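Local atomic coordinates of uncharacterized protein (Chaetomium thermophilum, PDB entry 3LPZ), a protein that probably takes part in the Get pathway of tail-anchored protein biogenesis, as a Get4-family alpha-solenoid that binds Get5. Residues E151-E156 with C190-L195. Numbering follows the deposited sequence.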
loop_
_atom_site.group_PDB
_atom_site.type_symbol
_atom_site.label_atom_id
_atom_site.label_comp_id
_atom_site.label_asym_id
_atom_site.label_seq_id
_atom_site.Cartn_x
_atom_site.Cartn_y
_atom_site.Cartn_z
ATOM N N GLU A 151 3.158 -12.033 -1.522
ATOM C CA GLU A 151 4.070 -10.908 -1.776
ATOM C C GLU A 151 3.841 -9.783 -0.763
ATOM O O GLU A 151 3.263 -8.730 -1.092
ATOM C CB GLU A 151 3.866 -10.374 -3.196
ATOM C CG GLU A 151 4.206 -11.403 -4.328
ATOM C CD GLU A 151 5.695 -11.737 -4.427
ATOM O OE1 GLU A 151 6.541 -10.934 -3.979
ATOM O OE2 GLU A 151 6.029 -12.815 -4.958
ATOM N N PHE A 152 4.333 -9.999 0.452
ATOM C CA PHE A 152 3.941 -9.164 1.584
ATOM C C PHE A 152 4.549 -7.745 1.470
ATOM O O PHE A 152 3.877 -6.748 1.747
ATOM C CB PHE A 152 4.327 -9.859 2.909
ATOM C CG PHE A 152 3.443 -11.045 3.293
ATOM C CD1 PHE A 152 2.404 -11.498 2.466
ATOM C CD2 PHE A 152 3.669 -11.723 4.494
ATOM C CE1 PHE A 152 1.584 -12.581 2.837
ATOM C CE2 PHE A 152 2.847 -12.848 4.888
ATOM C CZ PHE A 152 1.814 -13.267 4.050
ATOM N N GLU A 153 5.820 -7.666 1.055
ATOM C CA GLU A 153 6.507 -6.377 0.899
ATOM C C GLU A 153 5.816 -5.481 -0.139
ATOM O O GLU A 153 5.605 -4.262 0.087
ATOM C CB GLU A 153 7.970 -6.613 0.506
ATOM C CG GLU A 153 8.885 -5.429 0.690
ATOM C CD GLU A 153 10.315 -5.857 0.979
ATOM O OE1 GLU A 153 11.044 -6.209 0.025
ATOM O OE2 GLU A 153 10.706 -5.838 2.165
ATOM N N ALA A 154 5.476 -6.079 -1.269
ATOM C CA ALA A 154 4.744 -5.389 -2.316
ATOM C C ALA A 154 3.320 -4.996 -1.822
ATOM O O ALA A 154 2.852 -3.879 -2.089
ATOM C CB ALA A 154 4.694 -6.266 -3.578
ATOM N N ALA A 155 2.655 -5.877 -1.073
ATOM C CA ALA A 155 1.318 -5.569 -0.561
ATOM C C ALA A 155 1.338 -4.332 0.345
ATOM O O ALA A 155 0.432 -3.511 0.262
ATOM C CB ALA A 155 0.708 -6.766 0.185
ATOM N N GLU A 156 2.360 -4.204 1.200
ATOM C CA GLU A 156 2.416 -3.089 2.182
ATOM C C GLU A 156 2.350 -1.735 1.494
ATOM O O GLU A 156 1.622 -0.843 1.946
ATOM C CB GLU A 156 3.669 -3.142 3.041
ATOM C CG GLU A 156 3.754 -4.330 3.991
ATOM C CD GLU A 156 5.129 -4.429 4.667
ATOM O OE1 GLU A 156 6.178 -4.112 4.043
ATOM O OE2 GLU A 156 5.162 -4.830 5.829
ATOM N N CYS A 190 3.649 -5.452 14.302
ATOM C CA CYS A 190 2.608 -4.480 14.595
ATOM C C CYS A 190 3.003 -3.098 14.042
ATOM O O CYS A 190 2.171 -2.428 13.409
ATOM C CB CYS A 190 2.318 -4.427 16.109
ATOM S SG CYS A 190 0.880 -3.435 16.499
ATOM N N ALA A 191 4.275 -2.717 14.241
ATOM C CA ALA A 191 4.791 -1.431 13.784
ATOM C C ALA A 191 4.726 -1.290 12.272
ATOM O O ALA A 191 4.426 -0.226 11.799
ATOM C CB ALA A 191 6.202 -1.169 14.293
ATOM N N ARG A 192 4.976 -2.371 11.526
ATOM C CA ARG A 192 4.826 -2.362 10.057
ATOM C C ARG A 192 3.396 -2.090 9.583
ATOM O O ARG A 192 3.209 -1.642 8.445
ATOM C CB ARG A 192 5.361 -3.661 9.428
ATOM C CG ARG A 192 6.874 -3.873 9.670
ATOM C CD ARG A 192 7.408 -5.102 8.884
ATOM N NE ARG A 192 7.529 -4.822 7.450
ATOM C CZ ARG A 192 8.511 -4.107 6.898
ATOM N NH1 ARG A 192 9.493 -3.580 7.644
ATOM N NH2 ARG A 192 8.532 -3.926 5.582
ATOM N N ALA A 193 2.399 -2.378 10.425
ATOM C CA ALA A 193 0.984 -2.092 10.082
ATOM C C ALA A 193 0.517 -0.764 10.614
ATOM O O ALA A 193 -0.468 -0.236 10.097
ATOM C CB ALA A 193 0.051 -3.165 10.644
ATOM N N VAL A 194 1.170 -0.253 11.655
ATOM C CA VAL A 194 0.702 0.959 12.355
ATOM C C VAL A 194 1.454 2.214 11.942
ATOM O O VAL A 194 0.822 3.199 11.566
ATOM C CB VAL A 194 0.803 0.800 13.892
ATOM C CG1 VAL A 194 0.556 2.135 14.591
ATOM C CG2 VAL A 194 -0.202 -0.250 14.364
ATOM N N LEU A 195 2.790 2.169 11.999
ATOM C CA LEU A 195 3.619 3.343 11.694
ATOM C C LEU A 195 3.404 3.903 10.286
ATOM O O LEU A 195 3.306 5.104 10.137
ATOM C CB LEU A 195 5.115 3.092 11.979
ATOM C CG LEU A 195 5.406 2.657 13.436
ATOM C CD1 LEU A 195 6.886 2.538 13.660
ATOM C CD2 LEU A 195 4.774 3.634 14.529
#
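Arg192 and Glu156 form a two-pronged salt bridge that links helices 152-159 and 186-199. The guanidinium comes side-on: NE of Arg192 donates to OE2 of Glu156 at 2.9 Å, while NH2 of Arg192 donates to OE1 of Glu156 at 2.8 Å. Each carboxylate oxygen accepts through its syn lone pair, yet the carboxylate and guanidinium planes are 29° apart, both oxygens sit somewhat out of the guanidinium plane, and both bonds bend moderately. Glu156 reaches out with its chain extended beyond CG, whereas Arg192 folds at chi3 (74°), which brings NE and NH2 to the carboxylate.

These helices belong to the alpha-solenoid of Get4, and between them in sequence runs helix 166-179, whose Trp177 touches Glu156 and whose Glu174 touches Arg192. The backbones stay well separated, with CA of Glu156 and CA of Ala193 8.1 Å apart, leaving the side chains to make the connection at the surface.

In one of its two conformers Glu153 places OE2 4.5 Å from Arg192 NH2, well out of the guanidinium plane, and may contribute charge alone. By contrast, Glu174 brings a like-charged carboxylate close to Glu156; a leucine in place of Arg192 would probably leave both Glu156 oxygens without their N-H donors and this carboxylate pair less balanced.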